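PDB 3LYE: oxaloacetate acetyl hydrolase from Cryphonectria parasitica, which belongs to the phosphoenolpyruvate phosphomutase family, has a TIM-barrel fold and is modelled here as an assembly of four chains. Local coordinates for residues His111-Gly116 and Arg157-Asp162; Leu196-Arg201 and Asn221-Gly226; Ser59-Gly62 and Ile68-Leu71; Val147-Ala152 and Arg185-Glu190; Pro30-Gly35 and Arg39-Leu44. All coordinates share one frame; numbering follows the deposited sequence.

All five contacts lie in one alpha/beta barrel. Interactions 1 and 4 are on its helical coat and share helix 142-158, with centres 17 Å apart, and both reach the second subunit. Interactions 2, 3 and 5 touch the third subunit instead. Of these, interactions 3 and 5 meet directly, where Ser59 CB packs 3.4 Å from Tyr33 CD1. Interactions 2 and 5 reach the same parallel sheet, their nearest atoms about 7 Å apart. Two calcium sites matter here: Glu224 and Asn225 of interaction 2 bind one ion, while Asp94 and Asp96 hold another. The side chains of Asn221 in interaction 2 and Ala69 in interaction 3 each lie about 8 Å from a bound calcium.

Interaction 1: residues His111-Gly116 and Arg157-Asp162; sequences HYIRSG and RRLRSD
Beside the contact of Ile113 with Leu159 and Ser161, the guanidinium of Arg114 sits over one face of the His111 ring, near its rim, with CZ 4.1 Å above the ring plane and the two planes clearly inclined. The same guanidinium gives its NH1 to a salt bridge with Asp79 of the second subunit, so this end of the helix looks toward a neighbour. The contact joins two outer helices of the TIM barrel, 102-114 and 142-158, at their C-terminal ends, and both ends finish in a Schellman motif. In the first, Gly116 is the C-prime residue with positive phi; its N bonds to Ile113 O at 3.1 Å, and Val117 N bonds to Tyr112 O. In the second that place falls to Arg160, whose N returns to Arg157 O at 3.0 Å. Leu159 and Ser161, on either side of Arg160 in sequence, both have CB directed to Ile113. Ile113 sends its longer branch across: with chi2 at 169° the chain is stretched, and CD1 touches both partners. It lies 4.1 Å from Leu159 CD1 and 3.8 Å from Ser161 CB. The shorter branch closes in as well, CG2 coming 4.0 Å from the same Ser161 CB. Leu159 is also packed by Phe10 of the second subunit. No hydrogen bond crosses between the segments. Ser161 OG, although only 3.7 Å from Ile113 CD1, makes its polar bond with the backbone N of Phe163.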
# COMPACT_ATOMS: atom_id res chain seq x y z
N HIS A 111 6.62 12.89 5.84
CA HIS A 111 6.64 11.79 4.88
C HIS A 111 7.17 12.23 3.51
O HIS A 111 7.94 11.52 2.87
CB HIS A 111 5.27 11.13 4.78
CG HIS A 111 4.96 10.26 5.96
ND1 HIS A 111 4.44 9.00 5.83
CD2 HIS A 111 5.11 10.47 7.29
CE1 HIS A 111 4.31 8.45 7.03
NE2 HIS A 111 4.73 9.31 7.93
N TYR A 112 6.77 13.41 3.08
CA TYR A 112 7.24 13.95 1.81
C TYR A 112 8.76 14.15 1.91
O TYR A 112 9.52 13.79 1.01
CB TYR A 112 6.54 15.25 1.43
CG TYR A 112 5.21 15.10 0.71
CD1 TYR A 112 4.39 13.98 0.90
CD2 TYR A 112 4.77 16.10 -0.12
CE1 TYR A 112 3.17 13.90 0.25
CE2 TYR A 112 3.57 16.03 -0.76
CZ TYR A 112 2.77 14.90 -0.58
OH TYR A 112 1.55 14.84 -1.22
N ILE A 113 9.21 14.76 3.00
CA ILE A 113 10.64 14.98 3.18
C ILE A 113 11.43 13.67 3.14
O ILE A 113 12.45 13.58 2.45
CB ILE A 113 10.90 15.77 4.48
CG1 ILE A 113 10.53 17.24 4.27
CG2 ILE A 113 12.36 15.69 4.96
CD1 ILE A 113 10.48 18.06 5.54
N ARG A 114 10.98 12.70 3.91
CA ARG A 114 11.60 11.37 3.98
C ARG A 114 11.66 10.70 2.62
O ARG A 114 12.60 9.94 2.34
CB ARG A 114 10.78 10.43 4.92
CG ARG A 114 11.04 10.71 6.35
CD ARG A 114 10.04 10.09 7.30
NE ARG A 114 9.65 8.74 6.98
CZ ARG A 114 8.63 8.11 7.52
NH1 ARG A 114 8.34 6.89 7.09
NH2 ARG A 114 7.93 8.69 8.49
N SER A 115 10.63 10.95 1.82
CA SER A 115 10.52 10.37 0.49
C SER A 115 11.27 11.13 -0.60
O SER A 115 11.10 10.85 -1.77
CB SER A 115 9.05 10.25 0.09
OG SER A 115 8.39 9.22 0.82
N GLY A 116 12.09 12.09 -0.22
CA GLY A 116 12.88 12.84 -1.18
C GLY A 116 12.16 13.89 -1.97
O GLY A 116 12.71 14.40 -2.94
N ARG A 157 11.61 22.52 9.67
CA ARG A 157 12.69 23.00 10.51
C ARG A 157 13.20 21.92 11.47
O ARG A 157 14.43 21.73 11.62
CB ARG A 157 12.22 24.21 11.30
CG ARG A 157 12.13 25.43 10.44
CD ARG A 157 11.58 26.67 11.20
NE ARG A 157 12.21 26.87 12.53
CZ ARG A 157 13.39 27.43 12.75
NH1 ARG A 157 13.85 27.52 13.99
NH2 ARG A 157 14.12 27.90 11.75
N ARG A 158 12.29 21.17 12.10
CA ARG A 158 12.66 20.10 13.04
C ARG A 158 13.49 19.04 12.33
O ARG A 158 14.44 18.47 12.90
CB ARG A 158 11.37 19.53 13.61
CG ARG A 158 11.42 18.40 14.55
CD ARG A 158 10.04 18.33 15.30
NE ARG A 158 8.92 17.98 14.41
CZ ARG A 158 7.82 18.70 14.09
NH1 ARG A 158 7.54 19.92 14.54
NH2 ARG A 158 6.94 18.14 13.27
N LEU A 159 13.18 18.80 11.07
CA LEU A 159 13.89 17.79 10.27
C LEU A 159 15.13 18.34 9.57
O LEU A 159 15.73 17.62 8.77
CB LEU A 159 12.93 17.15 9.27
CG LEU A 159 11.79 16.44 9.97
CD1 LEU A 159 10.81 15.86 8.95
CD2 LEU A 159 12.21 15.37 10.92
N ARG A 160 15.45 19.62 9.78
CA ARG A 160 16.63 20.23 9.17
C ARG A 160 16.68 20.04 7.67
O ARG A 160 17.71 19.80 7.08
CB ARG A 160 17.87 19.66 9.90
CG ARG A 160 17.74 20.09 11.39
CD ARG A 160 18.82 19.70 12.38
NE ARG A 160 20.03 19.14 11.84
CZ ARG A 160 20.75 18.22 12.47
NH1 ARG A 160 21.87 17.75 11.90
NH2 ARG A 160 20.35 17.77 13.67
N SER A 161 15.53 20.26 7.06
CA SER A 161 15.37 20.09 5.63
C SER A 161 15.28 21.38 4.83
O SER A 161 14.80 22.38 5.33
CB SER A 161 14.08 19.30 5.42
OG SER A 161 13.69 19.20 4.07
N ASP A 162 15.74 21.32 3.59
CA ASP A 162 15.69 22.42 2.66
C ASP A 162 14.35 22.46 1.91
O ASP A 162 14.16 23.28 1.04
CB ASP A 162 16.80 22.32 1.64
CG ASP A 162 18.11 22.89 2.12
OD1 ASP A 162 19.10 22.66 1.44
OD2 ASP A 162 18.14 23.58 3.14

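Interaction 2: residues Leu196-Arg201 and Asn221-Gly226; sequences LLEGFR and NSVENG. With CA (calcium ion), chain C.
Asn221 points its side chain toward Glu198 and Leu196, and every atom along it meets something. CB sits 4.0 Å from Leu196 CD1 and 3.6 Å from Glu198 OE1, so it has a methyl and a carboxylate oxygen for company. With CG anti to the backbone N (chi1 178°), the amide comes within bonding distance of the glutamate. There ND2 gives a nearly straight bond to Glu198 OE1, 2.9 Å long with an N-H...O angle of 172°. OE1 lies in the amide plane and uses its syn lone pair. A second, weak bond goes from ND2 to OE2, and the carboxylate and amide planes are 48° apart. The other end of the amide, OD1, is held by Ser247 OG, which fixes the rotation of the group.

Strands 194-197 and 219-223 belong to the parallel sheet of the TIM barrel, and here their C-terminal ends are joined by side chains and water. One water accepts from Asn221 N at 3.0 Å and donates to Leu197 O. Another links Gly199 N with Asn221 O, the latter at 2.8 Å, and reaches Glu198 OE2 weakly.

A type II turn runs from Val223, the last strand residue, to Gly226, closed by Gly226 N to Val223 O. It presents a calcium ion with Glu224 OE1 and Asn225 OD1, each 2.3 Å from the metal. Two waters and, from the third subunit, Thr273 O and Asp275 OD1 complete the shell.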
# COMPACT_ATOMS: atom_id res chain seq x y z
N LEU A 196 1.58 31.03 -3.81
CA LEU A 196 0.80 30.62 -4.97
C LEU A 196 -0.62 31.15 -4.82
O LEU A 196 -1.36 30.75 -3.94
CB LEU A 196 0.78 29.08 -5.10
CG LEU A 196 -0.28 28.42 -5.99
CD1 LEU A 196 -0.40 29.07 -7.33
CD2 LEU A 196 0.04 26.92 -6.10
N LEU A 197 -0.95 32.14 -5.66
CA LEU A 197 -2.27 32.73 -5.70
C LEU A 197 -2.89 31.92 -6.86
O LEU A 197 -2.52 32.08 -8.02
CB LEU A 197 -2.20 34.23 -5.96
CG LEU A 197 -3.49 35.01 -5.65
CD1 LEU A 197 -3.24 36.50 -5.60
CD2 LEU A 197 -4.58 34.68 -6.66
N GLU A 198 -3.82 31.04 -6.52
CA GLU A 198 -4.49 30.16 -7.51
C GLU A 198 -5.62 30.79 -8.26
O GLU A 198 -6.42 31.53 -7.72
CB GLU A 198 -5.07 28.95 -6.77
CG GLU A 198 -5.81 27.89 -7.59
CD GLU A 198 -4.90 27.13 -8.54
OE1 GLU A 198 -3.68 27.04 -8.27
OE2 GLU A 198 -5.42 26.62 -9.56
N GLY A 199 -5.67 30.51 -9.54
CA GLY A 199 -6.75 31.02 -10.35
C GLY A 199 -6.85 32.47 -10.74
O GLY A 199 -7.95 33.05 -10.68
N PHE A 200 -5.77 33.05 -11.22
CA PHE A 200 -5.82 34.44 -11.63
C PHE A 200 -6.89 34.59 -12.71
O PHE A 200 -7.11 33.68 -13.54
CB PHE A 200 -4.49 34.87 -12.24
CG PHE A 200 -3.37 34.99 -11.25
CD1 PHE A 200 -3.40 35.98 -10.30
CD2 PHE A 200 -2.28 34.14 -11.29
CE1 PHE A 200 -2.37 36.12 -9.38
CE2 PHE A 200 -1.25 34.27 -10.37
CZ PHE A 200 -1.29 35.26 -9.42
N ARG A 201 -7.56 35.73 -12.71
CA ARG A 201 -8.60 36.01 -13.69
C ARG A 201 -8.02 36.74 -14.90
O ARG A 201 -8.64 36.77 -15.95
CB ARG A 201 -9.74 36.81 -13.04
CG ARG A 201 -10.59 35.91 -12.13
CD ARG A 201 -11.72 36.62 -11.39
NE ARG A 201 -12.74 35.67 -10.95
CZ ARG A 201 -12.59 34.82 -9.93
NH1 ARG A 201 -13.57 33.99 -9.60
NH2 ARG A 201 -11.47 34.81 -9.22
N ASN A 221 0.46 28.66 -11.35
CA ASN A 221 -0.10 27.37 -11.72
C ASN A 221 -0.93 27.51 -12.99
O ASN A 221 -1.97 28.15 -12.98
CB ASN A 221 -1.00 26.84 -10.63
CG ASN A 221 -1.65 25.52 -11.00
OD1 ASN A 221 -1.15 24.75 -11.84
ND2 ASN A 221 -2.78 25.25 -10.40
N SER A 222 -0.40 26.95 -14.07
CA SER A 222 -1.05 26.95 -15.37
C SER A 222 -1.92 25.68 -15.49
O SER A 222 -1.41 24.59 -15.45
CB SER A 222 0.03 26.95 -16.44
OG SER A 222 -0.54 27.06 -17.73
N VAL A 223 -3.22 25.83 -15.64
CA VAL A 223 -4.15 24.72 -15.73
C VAL A 223 -4.58 24.61 -17.18
O VAL A 223 -5.35 25.43 -17.69
CB VAL A 223 -5.33 24.98 -14.81
CG1 VAL A 223 -6.33 23.83 -14.88
CG2 VAL A 223 -4.82 25.22 -13.39
N GLU A 224 -4.08 23.59 -17.86
CA GLU A 224 -4.41 23.45 -19.27
C GLU A 224 -5.90 23.23 -19.48
O GLU A 224 -6.53 22.35 -18.89
CB GLU A 224 -3.58 22.34 -19.89
CG GLU A 224 -3.87 22.08 -21.37
CD GLU A 224 -3.51 23.27 -22.29
OE1 GLU A 224 -3.92 23.24 -23.48
OE2 GLU A 224 -2.86 24.24 -21.84
N ASN A 225 -6.48 24.10 -20.30
CA ASN A 225 -7.90 24.06 -20.66
C ASN A 225 -8.81 24.39 -19.49
O ASN A 225 -9.99 24.05 -19.48
CB ASN A 225 -8.25 22.73 -21.32
CG ASN A 225 -7.49 22.52 -22.60
OD1 ASN A 225 -7.07 23.48 -23.24
ND2 ASN A 225 -7.31 21.27 -22.98
N GLY A 226 -8.23 25.12 -18.54
CA GLY A 226 -8.92 25.54 -17.35
C GLY A 226 -9.64 26.87 -17.52
O GLY A 226 -9.93 27.30 -18.64
CA CA C . -5.54 24.10 -24.88
O HOH W 1 -1.59 30.58 -10.28
O HOH W 2 -4.29 28.37 -11.45
O HOH W 3 -3.54 31.02 -12.23
O HOH W 4 -4.15 24.81 -26.65
O HOH W 5 -5.39 26.22 -23.96

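Interaction 3: residues Ser59-Gly62 and Ile68-Leu71; sequences SRLG and IAQL
The connection between helices 53-61 and 71-82 doubles back here, so that Leu61 packs against Ile68 and Ala69. One methyl does all the work from the Leu61 side. The side chain has CG anti to the carbonyl carbon, and chi2 of 178° then stretches CD1 away from CA, the far-reaching branch. CD1 comes alongside the backbone of the returning chain, 3.8 Å from Ala69 CA and 4.0 Å from Ala69 N. It touches two side chains as well: Ala69 CB at 4.1 Å and Ile68 CG2 at 4.1 Å.

In the barrel topology this loop lies on the long crossover from strand 49-51 to strand 91-94, a connection that carries two helices. Gly62 has positive phi and leaves helical geometry. Gln70 stands at the N-cap of the second helix, its backbone N bonded to Asp73 OD2. Leu61 also lies on Asp73, which brings the start of the second helix close to the end of the first. No hydrogen bond joins the segments, and the contact is van der Waals packing around CD1. Arg107 of the fourth subunit packs over both Leu61 and Ile68.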
# COMPACT_ATOMS: atom_id res chain seq x y z
N SER A 59 -5.23 8.60 -12.13
CA SER A 59 -4.44 7.44 -12.52
C SER A 59 -4.36 6.32 -11.50
O SER A 59 -4.56 5.16 -11.85
CB SER A 59 -3.06 7.94 -12.93
OG SER A 59 -2.20 6.90 -13.38
N ARG A 60 -4.04 6.67 -10.26
CA ARG A 60 -3.95 5.64 -9.25
C ARG A 60 -5.26 5.15 -8.73
O ARG A 60 -5.36 3.98 -8.31
CB ARG A 60 -3.11 6.10 -8.07
CG ARG A 60 -1.70 6.16 -8.41
CD ARG A 60 -0.85 6.50 -7.18
NE ARG A 60 -0.97 5.53 -6.09
CZ ARG A 60 -0.10 4.56 -5.83
NH1 ARG A 60 -0.28 3.72 -4.81
NH2 ARG A 60 0.95 4.40 -6.61
N LEU A 61 -6.28 6.00 -8.75
CA LEU A 61 -7.58 5.60 -8.21
C LEU A 61 -8.75 5.59 -9.17
O LEU A 61 -9.79 5.04 -8.87
CB LEU A 61 -7.94 6.52 -7.02
CG LEU A 61 -6.92 6.55 -5.88
CD1 LEU A 61 -7.34 7.53 -4.79
CD2 LEU A 61 -6.71 5.17 -5.33
N GLY A 62 -8.55 6.15 -10.35
CA GLY A 62 -9.63 6.21 -11.31
C GLY A 62 -10.83 7.02 -10.84
O GLY A 62 -11.97 6.75 -11.24
N ILE A 68 -10.43 12.51 -2.67
CA ILE A 68 -10.51 11.04 -2.62
C ILE A 68 -9.11 10.52 -2.32
O ILE A 68 -8.94 9.57 -1.53
CB ILE A 68 -11.18 10.48 -3.87
CG1 ILE A 68 -12.66 10.91 -3.88
CG2 ILE A 68 -11.04 8.98 -3.90
CD1 ILE A 68 -13.38 10.70 -5.17
N ALA A 69 -8.09 11.04 -2.99
CA ALA A 69 -6.73 10.64 -2.66
C ALA A 69 -6.41 11.22 -1.27
O ALA A 69 -6.72 12.39 -1.00
CB ALA A 69 -5.76 11.16 -3.68
N GLN A 70 -5.79 10.42 -0.42
CA GLN A 70 -5.40 10.85 0.92
C GLN A 70 -3.88 10.76 1.03
O GLN A 70 -3.17 10.55 0.02
CB GLN A 70 -6.15 10.08 2.01
CG GLN A 70 -7.66 10.19 1.81
CD GLN A 70 -8.48 9.73 2.97
OE1 GLN A 70 -9.37 10.44 3.46
NE2 GLN A 70 -8.28 8.54 3.36
N LEU A 71 -3.35 10.90 2.23
CA LEU A 71 -1.90 10.89 2.38
C LEU A 71 -1.22 9.67 1.79
O LEU A 71 -0.22 9.81 1.10
CB LEU A 71 -1.48 11.06 3.84
CG LEU A 71 0.03 10.96 4.09
CD1 LEU A 71 0.77 11.99 3.30
CD2 LEU A 71 0.30 11.10 5.58

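Interaction 4: residues Val147-Ala152 and Arg185-Glu190; sequences VRIRAA and RAARDE
Arg150 carries its CG anti to the backbone N and then bends at chi3 (-67°), while Glu190 folds back at chi2 (-72°), and the two turns bring guanidinium and carboxylate together. The arginine grips side-on with two nitrogens, one to each oxygen: NE to Glu190 OE1 at 3.1 Å and NH2 to Glu190 OE2 at 3.0 Å. OE2 lies at the guanidinium edge, in its plane, whereas OE1 is tilted from that plane. Both oxygens are met from above the carboxylate plane, and the two flat groups stand 77° apart.

Beside the salt bridge the packing is apolar. Ile149 CG2 touches Glu190 CB at 3.9 Å, and CG1 lies 4.3 Å from Ala187 CB. The contact joins two neighbouring outer helices of the TIM barrel, 142-158 and 177-189. Ile149 and Ala187 both rest on Ala167 of the adjoining strand 164-169.

The third nitrogen, Arg150 NH1, is bonded to Ala298 O of the second subunit, so the guanidinium is bonded to both subunits. Since the carboxylate is approached from above its plane, the pairing probably owes more to attraction of opposite charges than to well-aimed lone pairs.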
# COMPACT_ATOMS: atom_id res chain seq x y z
N VAL A 147 -2.55 27.88 10.86
CA VAL A 147 -2.29 26.71 11.70
C VAL A 147 -1.63 25.65 10.77
O VAL A 147 -0.67 24.98 11.15
CB VAL A 147 -3.58 26.14 12.32
CG1 VAL A 147 -3.33 24.77 12.90
CG2 VAL A 147 -4.07 27.06 13.41
N ARG A 148 -2.16 25.49 9.56
CA ARG A 148 -1.60 24.53 8.61
C ARG A 148 -0.18 24.93 8.22
O ARG A 148 0.76 24.11 8.26
CB ARG A 148 -2.53 24.36 7.36
CG ARG A 148 -3.99 24.06 7.85
CD ARG A 148 -5.02 23.15 7.22
NE ARG A 148 -5.60 23.78 6.12
CZ ARG A 148 -6.79 23.65 5.48
NH1 ARG A 148 -7.94 23.09 5.93
NH2 ARG A 148 -6.81 24.31 4.36
N ILE A 149 0.02 26.20 7.87
CA ILE A 149 1.33 26.64 7.46
C ILE A 149 2.34 26.46 8.61
O ILE A 149 3.44 25.95 8.41
CB ILE A 149 1.32 28.10 6.98
CG1 ILE A 149 0.38 28.28 5.77
CG2 ILE A 149 2.71 28.55 6.64
CD1 ILE A 149 0.79 27.51 4.55
N ARG A 150 1.95 26.85 9.81
CA ARG A 150 2.81 26.74 10.98
C ARG A 150 3.25 25.32 11.23
O ARG A 150 4.41 25.06 11.53
CB ARG A 150 2.01 27.26 12.21
CG ARG A 150 2.73 27.69 13.41
CD ARG A 150 1.80 28.45 14.38
NE ARG A 150 1.34 29.73 13.85
CZ ARG A 150 0.07 30.10 13.72
NH1 ARG A 150 -0.93 29.32 14.08
NH2 ARG A 150 -0.21 31.29 13.22
N ALA A 151 2.30 24.39 11.15
CA ALA A 151 2.63 22.99 11.36
C ALA A 151 3.65 22.49 10.33
O ALA A 151 4.59 21.77 10.65
CB ALA A 151 1.37 22.13 11.34
N ALA A 152 3.44 22.86 9.08
CA ALA A 152 4.32 22.48 8.00
C ALA A 152 5.73 23.04 8.16
O ALA A 152 6.71 22.29 8.04
CB ALA A 152 3.71 22.87 6.67
N ARG A 185 1.07 37.15 2.57
CA ARG A 185 2.03 37.85 3.42
C ARG A 185 2.09 37.17 4.79
O ARG A 185 3.17 37.00 5.38
CB ARG A 185 1.63 39.31 3.61
CG ARG A 185 1.94 40.14 2.44
CD ARG A 185 1.73 41.60 2.76
NE ARG A 185 2.04 42.40 1.58
CZ ARG A 185 1.24 43.31 1.04
NH1 ARG A 185 1.66 43.96 -0.04
NH2 ARG A 185 0.05 43.58 1.58
N ALA A 186 0.93 36.78 5.33
CA ALA A 186 0.90 36.13 6.63
C ALA A 186 1.63 34.78 6.55
O ALA A 186 2.37 34.42 7.46
CB ALA A 186 -0.52 35.96 7.12
N ALA A 187 1.42 34.05 5.47
CA ALA A 187 2.08 32.75 5.29
C ALA A 187 3.59 32.89 5.19
O ALA A 187 4.34 32.10 5.74
CB ALA A 187 1.54 32.02 4.08
N ARG A 188 4.03 33.92 4.49
CA ARG A 188 5.44 34.22 4.37
C ARG A 188 6.01 34.46 5.80
O ARG A 188 7.08 33.93 6.16
CB ARG A 188 5.61 35.50 3.55
CG ARG A 188 7.05 36.04 3.43
CD ARG A 188 7.00 37.51 2.95
NE ARG A 188 6.34 38.26 4.02
CZ ARG A 188 5.68 39.42 3.92
NH1 ARG A 188 5.13 39.92 5.02
NH2 ARG A 188 5.55 40.08 2.76
N ASP A 189 5.30 35.23 6.63
CA ASP A 189 5.79 35.52 7.98
C ASP A 189 5.89 34.26 8.81
O ASP A 189 6.75 34.14 9.69
CB ASP A 189 4.94 36.56 8.66
CG ASP A 189 5.20 37.94 8.13
OD1 ASP A 189 6.10 38.16 7.26
OD2 ASP A 189 4.47 38.82 8.61
N GLU A 190 5.01 33.30 8.54
CA GLU A 190 5.03 32.03 9.27
C GLU A 190 6.13 31.08 8.78
O GLU A 190 6.34 30.03 9.40
CB GLU A 190 3.67 31.32 9.25
CG GLU A 190 2.54 32.06 9.89
CD GLU A 190 2.61 32.13 11.39
OE1 GLU A 190 3.30 31.30 12.03
OE2 GLU A 190 1.90 32.99 11.94

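Interaction 5: residues Pro30-Gly35 and Arg39-Leu44; sequences PGVYDG and RTAMEL
The helix opens with an i to i+4 bond from Arg39 N to Gly35 O, 2.8 Å long with an N-H...O angle of 160°. Asp34 holds the N-cap before it, its side chain capping a backbone N just beyond and its OD2 bonded to Ser37 OG. Arg39 passes close by the accepting oxygen, its CG 3.1 Å from Gly35 O. The chain then bends at chi2 (-69°) and carries NE away to Gly62 O of the third subunit.

Strand 27-32 and helix 35-43 begin a beta-alpha-beta unit of the barrel that continues into strand 49-51. Pro30 and Val32, alternate residues of the strand, point toward the helix, and the methyl of Ala41 rests on both. It is the single methyl that meets the two of them: CB lies 4.0 Å from Pro30 CG and 4.1 Å from Val32 CG1. Pro30 and Val32 bond through their backbones to Tyr50 of the adjacent strand 49-51. At the far end of this helix segment, Glu43 forms a salt bridge with Arg259 of the third subunit.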
# COMPACT_ATOMS: atom_id res chain seq x y z
N PRO A 30 6.65 20.52 -15.47
CA PRO A 30 5.48 19.90 -16.08
C PRO A 30 4.74 19.02 -15.08
O PRO A 30 5.38 18.36 -14.24
CB PRO A 30 6.08 19.02 -17.17
CG PRO A 30 7.46 18.75 -16.71
CD PRO A 30 7.91 20.02 -16.03
N GLY A 31 3.41 19.03 -15.16
CA GLY A 31 2.60 18.19 -14.29
C GLY A 31 2.61 16.76 -14.78
O GLY A 31 2.19 16.46 -15.87
N VAL A 32 3.09 15.88 -13.92
CA VAL A 32 3.21 14.45 -14.12
C VAL A 32 2.32 13.76 -13.10
O VAL A 32 2.02 14.31 -12.05
CB VAL A 32 4.66 13.97 -14.13
CG1 VAL A 32 5.46 14.67 -15.21
CG2 VAL A 32 5.29 14.16 -12.79
N TYR A 33 1.96 12.52 -13.38
CA TYR A 33 1.04 11.82 -12.53
C TYR A 33 1.26 10.33 -12.35
O TYR A 33 0.51 9.68 -11.61
CB TYR A 33 -0.37 11.98 -13.14
CG TYR A 33 -0.57 11.34 -14.47
CD1 TYR A 33 -0.98 10.02 -14.57
CD2 TYR A 33 -0.33 12.03 -15.65
CE1 TYR A 33 -1.15 9.42 -15.78
CE2 TYR A 33 -0.51 11.43 -16.88
CZ TYR A 33 -0.91 10.11 -16.95
OH TYR A 33 -1.14 9.54 -18.19
N ASP A 34 2.29 9.79 -12.99
CA ASP A 34 2.59 8.37 -12.92
C ASP A 34 4.01 8.16 -13.38
O ASP A 34 4.73 9.14 -13.68
CB ASP A 34 1.58 7.53 -13.70
CG ASP A 34 1.81 7.54 -15.21
OD1 ASP A 34 1.39 6.55 -15.87
OD2 ASP A 34 2.37 8.54 -15.74
N GLY A 35 4.42 6.91 -13.47
CA GLY A 35 5.79 6.63 -13.84
C GLY A 35 6.12 6.95 -15.28
O GLY A 35 7.18 7.48 -15.57
N ARG A 39 8.81 9.67 -16.28
CA ARG A 39 9.98 9.22 -17.03
C ARG A 39 10.12 9.98 -18.35
O ARG A 39 11.22 10.24 -18.81
CB ARG A 39 9.87 7.72 -17.31
CG ARG A 39 10.18 6.82 -16.12
CD ARG A 39 11.64 6.84 -15.72
NE ARG A 39 11.91 5.69 -14.87
CZ ARG A 39 13.11 5.38 -14.38
NH1 ARG A 39 13.22 4.30 -13.64
NH2 ARG A 39 14.16 6.15 -14.65
N THR A 40 8.99 10.34 -18.94
CA THR A 40 9.03 11.08 -20.21
C THR A 40 9.58 12.49 -19.98
O THR A 40 10.41 13.00 -20.73
CB THR A 40 7.68 11.11 -20.92
OG1 THR A 40 7.22 9.77 -21.12
CG2 THR A 40 7.77 11.73 -22.28
N ALA A 41 9.11 13.15 -18.93
CA ALA A 41 9.61 14.48 -18.59
C ALA A 41 11.12 14.42 -18.31
O ALA A 41 11.87 15.32 -18.67
CB ALA A 41 8.87 15.03 -17.41
N MET A 42 11.56 13.33 -17.67
CA MET A 42 12.98 13.13 -17.37
C MET A 42 13.78 12.93 -18.65
O MET A 42 14.84 13.53 -18.81
CB MET A 42 13.18 11.93 -16.44
CG MET A 42 12.60 12.15 -15.06
SD MET A 42 12.32 10.64 -14.08
CE MET A 42 13.97 10.15 -13.68
N GLU A 43 13.26 12.13 -19.57
CA GLU A 43 13.91 11.86 -20.84
C GLU A 43 14.16 13.17 -21.59
O GLU A 43 15.20 13.36 -22.22
CB GLU A 43 12.95 11.03 -21.74
CG GLU A 43 13.38 10.83 -23.20
CD GLU A 43 12.32 10.18 -24.11
OE1 GLU A 43 12.66 9.94 -25.30
OE2 GLU A 43 11.19 9.91 -23.69
N LEU A 44 13.22 14.10 -21.46
CA LEU A 44 13.29 15.38 -22.17
C LEU A 44 14.11 16.43 -21.48
O LEU A 44 14.28 17.53 -22.01
CB LEU A 44 11.87 15.87 -22.50
CG LEU A 44 11.08 14.92 -23.43
CD1 LEU A 44 9.61 15.33 -23.48
CD2 LEU A 44 11.70 14.85 -24.82